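Local coordinates for protein possible phosphoglycerate mutase GPM2 (Mycobacterium tuberculosis, PDB 2A6P) that dephosphorylates a broad range of phosphate monoesters, acts as a fructose-1,6-bisphosphatase in gluconeogenesis, and has negligible phosphoglycerate mutase activity, at residues T21-S24 against H29-G32; G94-L99 against E106-W111; L112-G117 against F155-I160; Q126-A131 against L166-G171; D132-L137 against V147-H152. All blocks are in the same frame, centred on the assembly; numbering follows the deposited sequence.

Interaction 1 of 5, residues T21-S24 against H29-G32; sequences TAWS and HTGG. With SO4 (sulfate ion), chain C.
Trp23 and Thr30 are where the two pieces of loop come nearest, with CA atoms 7.1 Å apart; residues 22-24 have helix-like backbone angles without regular helical bonds, and 29-32 form neither helix nor strand. The direct touch is at the indole rim: Thr30 OG1 lies 3.1 Å from Trp23 CE3, near the ring plane, and the two side chains cross at about a right angle. The carbonyl oxygen of His29 is also at this edge, 3.9 Å from Trp23 CZ3. With its OG1 anti to the carbonyl carbon (chi1 -48°), Thr30 can reach both the indole and the sulfate: Thr30 OG1 donates a hydrogen bond to sulfate O4 (3.2 Å).

Thr21 grips the same ion from the other segment, its OG1 donating to sulfate O2 at 2.9 Å. That hydroxyl is also the acceptor of an ST motif, in which Ser24 N donates to Thr21 OG1 over 3.1 Å. In the reverse sense Thr21 N points straight at Ser24 OG (3.0 Å, 178°). The two bonds link Thr21 and Ser24 reciprocally, which would restrain Thr21 OG1 for the anion. Arg17 adds a further hydrogen bond to the sulfate, which probably comes from the crystallisation liquor; its position is consistent with a site for a substrate phosphate.

The contact belongs to the loop between strand 13-17 and helix 39-53, just after the Arg-His-Gly sequence that carries His18, the probable phosphohistidine nucleophile. Helix 68-76 borders it through Arg69, which touches both threonines.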
# COMPACT_ATOMS: atom_id res chain seq x y z
N THR A 21 17.15 12.21 -7.32
CA THR A 21 17.90 13.44 -7.58
C THR A 21 19.01 13.51 -6.52
O THR A 21 19.02 12.71 -5.58
CB THR A 21 17.02 14.71 -7.45
OG1 THR A 21 16.57 14.85 -6.09
CG2 THR A 21 15.80 14.63 -8.39
N ALA A 22 19.93 14.45 -6.67
CA ALA A 22 21.01 14.62 -5.70
C ALA A 22 20.48 14.97 -4.31
O ALA A 22 21.11 14.67 -3.30
CB ALA A 22 21.98 15.71 -6.17
N TRP A 23 19.30 15.62 -4.26
CA TRP A 23 18.69 16.02 -3.00
C TRP A 23 17.90 14.89 -2.32
O TRP A 23 17.96 14.72 -1.10
CB TRP A 23 17.77 17.22 -3.21
CG TRP A 23 18.48 18.55 -3.33
CD1 TRP A 23 19.71 18.78 -3.88
CD2 TRP A 23 17.98 19.83 -2.91
NE1 TRP A 23 20.01 20.12 -3.83
CE2 TRP A 23 18.97 20.79 -3.24
CE3 TRP A 23 16.80 20.26 -2.29
CZ2 TRP A 23 18.80 22.16 -2.97
CZ3 TRP A 23 16.64 21.62 -2.02
CH2 TRP A 23 17.64 22.55 -2.36
N SER A 24 17.17 14.10 -3.10
CA SER A 24 16.38 13.02 -2.53
C SER A 24 17.25 11.97 -1.85
O SER A 24 16.89 11.45 -0.79
CB SER A 24 15.51 12.34 -3.59
OG SER A 24 16.30 11.65 -4.54
N HIS A 29 14.43 17.95 1.69
CA HIS A 29 13.09 18.27 1.22
C HIS A 29 13.18 19.24 0.04
O HIS A 29 13.72 20.34 0.18
CB HIS A 29 12.27 18.89 2.35
CG HIS A 29 11.85 17.91 3.41
ND1 HIS A 29 12.74 17.35 4.30
CD2 HIS A 29 10.65 17.35 3.68
CE1 HIS A 29 12.11 16.49 5.08
NE2 HIS A 29 10.84 16.47 4.72
N THR A 30 12.64 18.82 -1.10
CA THR A 30 12.66 19.62 -2.33
C THR A 30 11.23 19.99 -2.75
O THR A 30 10.42 19.12 -3.03
CB THR A 30 13.33 18.86 -3.49
OG1 THR A 30 14.58 18.31 -3.05
CG2 THR A 30 13.59 19.80 -4.67
N GLY A 31 10.95 21.29 -2.78
CA GLY A 31 9.64 21.77 -3.16
C GLY A 31 9.73 22.47 -4.50
O GLY A 31 9.78 21.82 -5.54
N GLY A 32 9.78 23.80 -4.48
CA GLY A 32 9.88 24.54 -5.73
C GLY A 32 11.25 24.49 -6.38
O GLY A 32 11.37 24.77 -7.58
S SO4 C . 12.87 14.98 -3.96
O1 SO4 C . 12.89 13.49 -3.94
O2 SO4 C . 14.01 15.43 -4.92
O3 SO4 C . 11.66 15.42 -4.54
O4 SO4 C . 13.32 15.36 -2.65

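Interaction 2 of 5, residues G94-L99 against E106-W111; sequences GSYEGL and ESEPDW
Tyr96 meets two residues of the other segment, one through its hydroxyl and one through its ring. The hydroxyl donates a short hydrogen bond, 2.6 Å from Tyr96 OH to Glu108 OE2, and approaches that oxygen nearly along its C-O bond. Ring and carboxylate planes stand 81° apart. Next to this bond, the CD1-CE1 edge of the tyrosine is set against the face of Trp111 in a T-shaped pair, with the ring planes at 84° and Tyr96 CE1 3.6 Å from Trp111 NE1. The tyrosine edge sits over the five-membered ring (centroids 5.3 Å apart), displaced toward the rim of the indole.

The next shell fixes these groups. Trp111 has CG anti to its own N (chi1 -175°), and its NE1 is tied to the carbonyl of Gly117, which should limit rotation of the indole against the tyrosine edge. Trp111 N closes a type I turn on Glu108 O at 2.8 Å, coupling the backbones of both partners of Tyr96. On the other segment, Leu99 N returns to Tyr96 O at 2.8 Å in a type II turn, with Gly98 at positive phi.

Farther out, Ile104 of helix 101-105 packs on both aromatic residues. The T-shaped pair and the phenol-carboxylate bond thus close the segment around helix 101-105, consistent with the helical insertion found beside the active site in the histidine phosphatase superfamily.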
# COMPACT_ATOMS: atom_id res chain seq x y z
N GLY A 94 8.56 26.03 2.14
CA GLY A 94 8.94 27.32 2.69
C GLY A 94 10.32 27.37 3.32
O GLY A 94 11.32 27.06 2.68
N SER A 95 10.38 27.74 4.60
CA SER A 95 11.65 27.87 5.31
C SER A 95 12.48 26.58 5.38
O SER A 95 13.71 26.63 5.46
CB SER A 95 11.39 28.35 6.75
OG SER A 95 10.52 29.47 6.79
N TYR A 96 11.80 25.44 5.34
CA TYR A 96 12.48 24.15 5.44
C TYR A 96 13.07 23.61 4.13
O TYR A 96 13.74 22.58 4.11
CB TYR A 96 11.52 23.13 6.05
CG TYR A 96 11.16 23.40 7.50
CD1 TYR A 96 10.16 22.65 8.13
CD2 TYR A 96 11.83 24.37 8.24
CE1 TYR A 96 9.84 22.87 9.47
CE2 TYR A 96 11.51 24.60 9.59
CZ TYR A 96 10.51 23.84 10.19
OH TYR A 96 10.18 24.04 11.52
N GLU A 97 12.81 24.30 3.03
CA GLU A 97 13.35 23.88 1.74
C GLU A 97 14.84 23.54 1.90
O GLU A 97 15.61 24.32 2.46
CB GLU A 97 13.19 25.03 0.74
CG GLU A 97 13.68 24.73 -0.67
CD GLU A 97 12.73 23.84 -1.44
OE1 GLU A 97 11.54 23.79 -1.05
OE2 GLU A 97 13.16 23.21 -2.44
N GLY A 98 15.23 22.37 1.43
CA GLY A 98 16.63 21.99 1.52
C GLY A 98 17.04 21.26 2.79
O GLY A 98 18.08 20.62 2.80
N LEU A 99 16.23 21.34 3.85
CA LEU A 99 16.57 20.69 5.12
C LEU A 99 16.14 19.23 5.18
O LEU A 99 15.15 18.83 4.56
CB LEU A 99 15.92 21.43 6.30
CG LEU A 99 16.34 22.86 6.61
CD1 LEU A 99 15.56 23.36 7.81
CD2 LEU A 99 17.84 22.93 6.91
N GLU A 106 16.27 19.36 14.89
CA GLU A 106 17.10 20.10 15.83
C GLU A 106 16.35 21.31 16.38
O GLU A 106 16.70 21.83 17.44
CB GLU A 106 18.40 20.56 15.16
CG GLU A 106 19.22 19.42 14.56
CD GLU A 106 20.64 19.85 14.19
OE1 GLU A 106 21.34 19.07 13.49
OE2 GLU A 106 21.08 20.95 14.61
N SER A 107 15.31 21.73 15.68
CA SER A 107 14.50 22.87 16.10
C SER A 107 13.10 22.43 16.52
O SER A 107 12.55 22.96 17.49
CB SER A 107 14.39 23.88 14.97
OG SER A 107 15.68 24.35 14.60
N GLU A 108 12.53 21.48 15.79
CA GLU A 108 11.19 20.97 16.08
C GLU A 108 11.27 19.45 16.20
O GLU A 108 10.87 18.73 15.28
CB GLU A 108 10.23 21.38 14.96
CG GLU A 108 8.91 21.96 15.44
CD GLU A 108 8.17 22.75 14.36
OE1 GLU A 108 7.07 23.28 14.65
OE2 GLU A 108 8.68 22.85 13.22
N PRO A 109 11.78 18.95 17.34
CA PRO A 109 11.98 17.54 17.70
C PRO A 109 10.88 16.54 17.35
O PRO A 109 11.17 15.37 17.10
CB PRO A 109 12.24 17.60 19.20
CG PRO A 109 13.02 18.88 19.32
CD PRO A 109 12.20 19.82 18.45
N ASP A 110 9.63 16.98 17.32
CA ASP A 110 8.52 16.09 17.00
C ASP A 110 7.92 16.33 15.61
O ASP A 110 6.84 15.81 15.29
CB ASP A 110 7.43 16.23 18.06
CG ASP A 110 6.91 17.65 18.17
OD1 ASP A 110 7.75 18.59 18.18
OD2 ASP A 110 5.68 17.84 18.25
N TRP A 111 8.61 17.12 14.79
CA TRP A 111 8.13 17.46 13.45
C TRP A 111 7.87 16.33 12.46
O TRP A 111 8.65 15.38 12.32
CB TRP A 111 9.09 18.44 12.78
CG TRP A 111 8.61 18.93 11.44
CD1 TRP A 111 7.77 19.99 11.19
CD2 TRP A 111 8.92 18.36 10.16
NE1 TRP A 111 7.55 20.12 9.84
CE2 TRP A 111 8.24 19.13 9.18
CE3 TRP A 111 9.71 17.28 9.74
CZ2 TRP A 111 8.33 18.85 7.81
CZ3 TRP A 111 9.79 17.00 8.38
CH2 TRP A 111 9.11 17.78 7.43

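Interaction 3 of 5, residues L112-G117 against F155-I160; sequences LVWTHG and FSRAVI
Trp114 and Arg157 make most of this buried contact, chiefly by van der Waals packing. With CG anti to its carbonyl carbon (chi1 -52°), Trp114 carries its indole toward helix 153-163. The outer end of the ring system rests on the aliphatic part of the arginine: Trp114 CH2 is 3.5 Å from Arg157 CB, and Trp114 CZ2 is equally near Arg157 CD. Extended from CG to NE, the arginine chain crosses the indole at about a right angle. Ala158 adds a lighter touch, its CB lying 4.4 Å from Trp114 CZ3, while its backbone N is at the ring edge.

Arg157 NH1 also lies 3.6 Å from Trp114 NE1, a plain contact with the guanidinium and indole planes 23° apart. The guanidinium finds its polar partners beyond the two segments: NH1 donates to Gly171 O, and NH2 forms a salt bridge with Glu187 of the second subunit, so this residue also helps to join the homodimer.

The weakly bonded helix 113-116 leans by this one large side chain on helix 153-163. Helix 124-141 covers another side of the latter, with Val127 and Ala131 against Ala158, while strand 13-17 meets it through Ser156 and Val159.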
# COMPACT_ATOMS: atom_id res chain seq x y z
N LEU A 112 6.73 16.45 11.77
CA LEU A 112 6.31 15.55 10.70
C LEU A 112 5.57 16.54 9.82
O LEU A 112 4.77 17.33 10.32
CB LEU A 112 5.32 14.48 11.16
CG LEU A 112 5.81 13.18 11.80
CD1 LEU A 112 4.59 12.33 12.13
CD2 LEU A 112 6.77 12.42 10.87
N VAL A 113 5.84 16.53 8.52
CA VAL A 113 5.17 17.47 7.65
C VAL A 113 3.66 17.30 7.77
O VAL A 113 2.90 18.26 7.70
CB VAL A 113 5.63 17.30 6.18
CG1 VAL A 113 5.26 15.90 5.67
CG2 VAL A 113 5.00 18.38 5.31
N TRP A 114 3.24 16.05 7.99
CA TRP A 114 1.83 15.68 8.09
C TRP A 114 1.02 16.31 9.21
O TRP A 114 -0.20 16.49 9.08
CB TRP A 114 1.72 14.15 8.21
CG TRP A 114 2.47 13.49 7.14
CD1 TRP A 114 3.70 12.91 7.23
CD2 TRP A 114 2.09 13.44 5.76
NE1 TRP A 114 4.12 12.51 5.98
CE2 TRP A 114 3.15 12.82 5.06
CE3 TRP A 114 0.96 13.86 5.05
CZ2 TRP A 114 3.12 12.62 3.68
CZ3 TRP A 114 0.92 13.66 3.67
CH2 TRP A 114 2.00 13.04 3.00
N THR A 115 1.69 16.65 10.30
CA THR A 115 1.02 17.25 11.45
C THR A 115 1.40 18.73 11.67
O THR A 115 0.59 19.52 12.16
CB THR A 115 1.33 16.45 12.71
OG1 THR A 115 2.76 16.34 12.86
CG2 THR A 115 0.74 15.05 12.62
N HIS A 116 2.62 19.10 11.29
CA HIS A 116 3.08 20.47 11.49
C HIS A 116 2.99 21.41 10.29
O HIS A 116 2.61 22.57 10.42
CB HIS A 116 4.52 20.48 11.98
CG HIS A 116 4.76 19.68 13.22
ND1 HIS A 116 5.69 20.03 14.17
CD2 HIS A 116 4.19 18.53 13.66
CE1 HIS A 116 5.69 19.14 15.14
NE2 HIS A 116 4.79 18.21 14.85
N GLY A 117 3.36 20.91 9.11
CA GLY A 117 3.35 21.77 7.95
C GLY A 117 4.71 22.46 7.89
O GLY A 117 5.63 22.09 8.63
N PHE A 155 3.13 14.82 -1.73
CA PHE A 155 1.84 15.09 -2.35
C PHE A 155 1.14 13.82 -2.83
O PHE A 155 -0.06 13.67 -2.65
CB PHE A 155 1.94 16.08 -3.51
CG PHE A 155 0.59 16.54 -4.01
CD1 PHE A 155 -0.24 17.31 -3.19
CD2 PHE A 155 0.10 16.12 -5.25
CE1 PHE A 155 -1.54 17.65 -3.61
CE2 PHE A 155 -1.20 16.46 -5.67
CZ PHE A 155 -2.02 17.22 -4.85
N SER A 156 1.88 12.90 -3.44
CA SER A 156 1.28 11.64 -3.90
C SER A 156 0.64 10.93 -2.70
O SER A 156 -0.46 10.40 -2.79
CB SER A 156 2.33 10.73 -4.54
OG SER A 156 2.80 11.27 -5.77
N ARG A 157 1.35 10.92 -1.58
CA ARG A 157 0.84 10.30 -0.36
C ARG A 157 -0.40 11.04 0.11
O ARG A 157 -1.31 10.43 0.69
CB ARG A 157 1.85 10.38 0.76
CG ARG A 157 3.12 9.59 0.62
CD ARG A 157 3.74 9.63 2.00
NE ARG A 157 5.17 9.52 1.99
CZ ARG A 157 5.90 9.47 3.09
NH1 ARG A 157 5.31 9.52 4.28
NH2 ARG A 157 7.22 9.39 3.00
N ALA A 158 -0.41 12.35 -0.10
CA ALA A 158 -1.53 13.19 0.30
C ALA A 158 -2.74 12.75 -0.51
O ALA A 158 -3.83 12.56 0.03
CB ALA A 158 -1.23 14.66 0.02
N VAL A 159 -2.54 12.61 -1.81
CA VAL A 159 -3.63 12.18 -2.68
C VAL A 159 -4.15 10.81 -2.25
O VAL A 159 -5.35 10.61 -2.14
CB VAL A 159 -3.20 12.13 -4.14
CG1 VAL A 159 -4.31 11.52 -5.00
CG2 VAL A 159 -2.86 13.55 -4.62
N ILE A 160 -3.24 9.88 -2.00
CA ILE A 160 -3.62 8.53 -1.57
C ILE A 160 -4.39 8.56 -0.26
O ILE A 160 -5.43 7.91 -0.13
CB ILE A 160 -2.37 7.64 -1.40
CG1 ILE A 160 -1.72 7.40 -2.77
CG2 ILE A 160 -2.75 6.32 -0.73
CD1 ILE A 160 -0.41 6.68 -2.68

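Interaction 4 of 5, residues Q126-A131 against L166-G171; sequences QVNDRA and LPLAEG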
# COMPACT_ATOMS: atom_id res chain seq x y z
N GLN A 126 -3.93 23.57 3.69
CA GLN A 126 -3.77 23.90 2.28
C GLN A 126 -3.48 22.68 1.42
O GLN A 126 -4.01 22.56 0.31
CB GLN A 126 -2.66 24.94 2.11
CG GLN A 126 -3.06 26.34 2.59
CD GLN A 126 -1.96 27.37 2.41
OE1 GLN A 126 -0.93 27.31 3.07
NE2 GLN A 126 -2.17 28.31 1.50
N VAL A 127 -2.67 21.76 1.91
CA VAL A 127 -2.37 20.58 1.12
C VAL A 127 -3.55 19.64 1.14
O VAL A 127 -3.81 18.93 0.17
CB VAL A 127 -1.10 19.88 1.61
CG1 VAL A 127 -0.82 18.65 0.74
CG2 VAL A 127 0.09 20.84 1.53
N ASN A 128 -4.29 19.63 2.25
CA ASN A 128 -5.48 18.80 2.39
C ASN A 128 -6.47 19.15 1.27
O ASN A 128 -7.03 18.28 0.62
CB ASN A 128 -6.14 19.05 3.74
CG ASN A 128 -7.44 18.27 3.92
OD1 ASN A 128 -8.44 18.54 3.26
ND2 ASN A 128 -7.42 17.30 4.82
N ASP A 129 -6.66 20.46 1.07
CA ASP A 129 -7.56 20.96 0.04
C ASP A 129 -7.02 20.73 -1.36
O ASP A 129 -7.78 20.41 -2.27
CB ASP A 129 -7.81 22.46 0.22
CG ASP A 129 -8.23 22.81 1.61
OD1 ASP A 129 -9.06 22.07 2.18
OD2 ASP A 129 -7.74 23.83 2.13
N ARG A 130 -5.72 20.90 -1.54
CA ARG A 130 -5.12 20.67 -2.85
C ARG A 130 -5.27 19.19 -3.21
O ARG A 130 -5.58 18.83 -4.36
CB ARG A 130 -3.65 21.09 -2.85
CG ARG A 130 -3.13 21.33 -4.25
CD ARG A 130 -2.04 22.39 -4.31
NE ARG A 130 -0.70 21.81 -4.31
CZ ARG A 130 -0.09 21.36 -3.23
NH1 ARG A 130 -0.70 21.44 -2.06
NH2 ARG A 130 1.11 20.81 -3.33
N ALA A 131 -5.05 18.34 -2.21
CA ALA A 131 -5.17 16.89 -2.38
C ALA A 131 -6.59 16.52 -2.77
O ALA A 131 -6.80 15.73 -3.69
CB ALA A 131 -4.78 16.18 -1.09
N LEU A 166 -9.04 9.52 4.70
CA LEU A 166 -8.45 9.60 6.03
C LEU A 166 -7.93 11.03 6.23
O LEU A 166 -7.76 11.77 5.26
CB LEU A 166 -7.28 8.61 6.15
CG LEU A 166 -7.57 7.11 6.15
CD1 LEU A 166 -6.27 6.34 5.95
CD2 LEU A 166 -8.23 6.71 7.47
N PRO A 167 -7.70 11.44 7.49
CA PRO A 167 -7.19 12.80 7.75
C PRO A 167 -5.80 12.83 7.14
O PRO A 167 -5.10 11.81 7.12
CB PRO A 167 -7.15 12.88 9.28
CG PRO A 167 -8.19 11.89 9.71
CD PRO A 167 -8.00 10.74 8.75
N LEU A 168 -5.38 13.99 6.64
CA LEU A 168 -4.08 14.10 5.99
C LEU A 168 -2.95 13.69 6.92
O LEU A 168 -1.87 13.32 6.47
CB LEU A 168 -3.86 15.53 5.50
CG LEU A 168 -3.31 15.70 4.08
CD1 LEU A 168 -2.43 16.94 4.04
CD2 LEU A 168 -2.52 14.48 3.68
N ALA A 169 -3.19 13.78 8.22
CA ALA A 169 -2.18 13.40 9.20
C ALA A 169 -1.67 11.99 8.96
O ALA A 169 -0.54 11.68 9.32
CB ALA A 169 -2.76 13.49 10.61
N GLU A 170 -2.50 11.15 8.34
CA GLU A 170 -2.16 9.75 8.07
C GLU A 170 -1.19 9.55 6.90
O GLU A 170 -0.80 8.41 6.61
CB GLU A 170 -3.43 8.93 7.82
CG GLU A 170 -4.48 8.94 8.93
CD GLU A 170 -3.93 8.53 10.29
OE1 GLU A 170 -2.90 7.84 10.36
OE2 GLU A 170 -4.56 8.88 11.31
N GLY A 171 -0.81 10.63 6.21
CA GLY A 171 0.12 10.49 5.10
C GLY A 171 1.46 9.89 5.54
O GLY A 171 2.24 9.39 4.72
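Leu168 drives one methyl branch into the side of helix 124-141, and this is the tight part of the contact. Its CD1 comes 3.7 Å from Asn128 N and 3.9 Å from Asn128 CA, so the methyl rests on backbone instead of on a side-chain tip. Such intimacy is possible because the chains run close, the CA atoms of Asn128 and Leu168 being 6.1 Å apart. Val127 joins in less closely, with Val127 CB 4.0 Å from the same Leu168 CD1 and the valine and leucine side chains crossing at about a right angle. As modelled, the leucine has torsions away from the usual staggered shapes (chi1 -134°, chi2 -147°), and this conformer brings CD1 to the helix. Trp114 packs on it as well, and Val127 also packs on Trp91.

Residues 168-171 form a 3-10 turn in the connection from helix 153-163 to strand 180-187, one of the links of the alpha/beta histidine phosphatase fold, and here that connection is laid against helix 124-141. The turn is held by its own backbone, with Glu170 N bonded to Pro167 O and Gly171 N to Leu168 O, both at 2.9 Å.

Packing slackens from the backbone of Asn128 toward the side chain of the same residue, which slides past the leucine in the opposite direction, is partly exposed and also borders Arg162. Pro167 is exposed, its CB directed away from the helix, and Gln126 and Asp129 lie on the exposed side of helix 124-141.

Interaction 5 of 5, residues D132-L137 against V147-H152; sequences DSAVAL and VLFVSH
A 2.8 Å backbone bond from Leu137 N to Ser133 O, internal to the helix, helps to set the turn that Phe149 meets. The phenyl ring comes from strand 147-151 and points its far rim at the helix. Its CZ lies 3.4 Å from Ala134 O, near the ring plane, so the oxygen faces the edge of the ring and not its pi cloud. Beside it, Phe149 CE2 touches the Ala134 CB methyl at 3.9 Å. Leu137 closes the other flank more loosely, with CD2 4.5 Å from Phe149 CE1. With CG anti to its carbonyl carbon (chi1 -73°), the phenylalanine extends from the strand across to the helix.

Ile63 and Leu13, from the strands on either side of 147-151, also pack on this ring, while Phe155 and Val159 of helix 153-163 reach Ala134. The strand leads straight into His152, the probable transition-state stabiliser, which sits at the N-cap of helix 153-163.

Apart from the carbonyl at the ring edge, where a polarised C-H probably gives mild electrostatic favour, the chemistry is apolar, so here the helix is held against the strand mainly by apolar burial.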
# COMPACT_ATOMS: atom_id res chain seq x y z
N ASP A 132 -7.58 17.08 -2.08
CA ASP A 132 -8.97 16.77 -2.41
C ASP A 132 -9.34 17.23 -3.82
O ASP A 132 -10.05 16.52 -4.54
CB ASP A 132 -9.92 17.41 -1.39
CG ASP A 132 -9.87 16.71 -0.03
OD1 ASP A 132 -9.78 15.47 -0.00
OD2 ASP A 132 -9.93 17.41 1.01
N SER A 133 -8.85 18.40 -4.23
CA SER A 133 -9.15 18.88 -5.58
C SER A 133 -8.58 17.88 -6.59
O SER A 133 -9.22 17.59 -7.62
CB SER A 133 -8.54 20.28 -5.81
OG SER A 133 -9.11 21.27 -4.96
N ALA A 134 -7.39 17.36 -6.30
CA ALA A 134 -6.73 16.40 -7.17
C ALA A 134 -7.57 15.12 -7.29
O ALA A 134 -7.72 14.57 -8.38
CB ALA A 134 -5.33 16.06 -6.65
N VAL A 135 -8.10 14.65 -6.17
CA VAL A 135 -8.94 13.46 -6.17
C VAL A 135 -10.21 13.74 -7.00
O VAL A 135 -10.67 12.89 -7.77
CB VAL A 135 -9.34 13.06 -4.74
CG1 VAL A 135 -10.42 11.97 -4.77
CG2 VAL A 135 -8.11 12.57 -3.98
N ALA A 136 -10.76 14.95 -6.84
CA ALA A 136 -11.97 15.36 -7.56
C ALA A 136 -11.69 15.35 -9.05
O ALA A 136 -12.53 14.92 -9.85
CB ALA A 136 -12.40 16.77 -7.12
N LEU A 137 -10.50 15.82 -9.43
CA LEU A 137 -10.11 15.85 -10.83
C LEU A 137 -10.11 14.43 -11.40
O LEU A 137 -10.70 14.17 -12.46
CB LEU A 137 -8.72 16.47 -10.96
CG LEU A 137 -8.09 16.50 -12.36
CD1 LEU A 137 -8.89 17.39 -13.29
CD2 LEU A 137 -6.67 17.01 -12.25
N VAL A 147 -6.62 7.20 -14.87
CA VAL A 147 -5.89 8.45 -14.61
C VAL A 147 -4.48 8.22 -14.03
O VAL A 147 -4.30 7.38 -13.14
CB VAL A 147 -6.68 9.36 -13.61
CG1 VAL A 147 -5.86 10.59 -13.24
CG2 VAL A 147 -8.01 9.78 -14.24
N LEU A 148 -3.49 8.96 -14.52
CA LEU A 148 -2.12 8.84 -14.04
C LEU A 148 -1.51 10.18 -13.61
O LEU A 148 -1.40 11.11 -14.41
CB LEU A 148 -1.22 8.19 -15.11
CG LEU A 148 0.29 8.17 -14.82
CD1 LEU A 148 0.57 7.43 -13.54
CD2 LEU A 148 1.03 7.52 -15.97
N PHE A 149 -1.14 10.27 -12.34
CA PHE A 149 -0.52 11.48 -11.82
C PHE A 149 0.97 11.24 -11.73
O PHE A 149 1.40 10.25 -11.12
CB PHE A 149 -1.00 11.80 -10.39
CG PHE A 149 -2.41 12.32 -10.28
CD1 PHE A 149 -3.13 12.72 -11.40
CD2 PHE A 149 -3.00 12.46 -9.02
CE1 PHE A 149 -4.43 13.26 -11.27
CE2 PHE A 149 -4.29 13.00 -8.88
CZ PHE A 149 -5.00 13.40 -10.01
N VAL A 150 1.77 12.13 -12.32
CA VAL A 150 3.23 12.03 -12.20
C VAL A 150 3.51 13.19 -11.24
O VAL A 150 3.39 14.35 -11.62
CB VAL A 150 3.92 12.25 -13.53
CG1 VAL A 150 5.45 12.17 -13.35
CG2 VAL A 150 3.42 11.22 -14.54
N SER A 151 3.85 12.86 -9.99
CA SER A 151 4.03 13.88 -8.97
C SER A 151 5.19 13.64 -7.99
O SER A 151 6.23 13.10 -8.38
CB SER A 151 2.68 14.01 -8.22
OG SER A 151 2.69 14.97 -7.18
N HIS A 152 5.02 14.06 -6.73
CA HIS A 152 6.06 13.92 -5.72
C HIS A 152 5.71 13.04 -4.51
O HIS A 152 4.56 12.63 -4.34
CB HIS A 152 6.50 15.31 -5.24
CG HIS A 152 6.93 16.21 -6.34
ND1 HIS A 152 6.04 16.85 -7.18
CD2 HIS A 152 8.17 16.57 -6.77
CE1 HIS A 152 6.70 17.56 -8.07
NE2 HIS A 152 8.00 17.41 -7.85

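Interactions 3, 4 and 5 are buried and share elements: interactions 4 and 5 use successive parts of helix 124-141, and interaction 3 packs helix 113-116 against helix 153-163, which also meets helix 124-141. Interaction 5 lies against the central sheet and is almost wholly apolar. Interactions 3 and 4 reach the second subunit, the former by the salt bridge of Arg157, the latter by packing of Leu166 and Glu170. Interactions 1 and 2 are loop contacts, partly buried, and more polar: an anion gripped by hydroxyls in one, a phenol-carboxylate bond in the other. They touch through His29, bonded to Gly98 and Leu99, while Trp111 of interaction 2 bonds to Gly117 and packs on His116 of interaction 3.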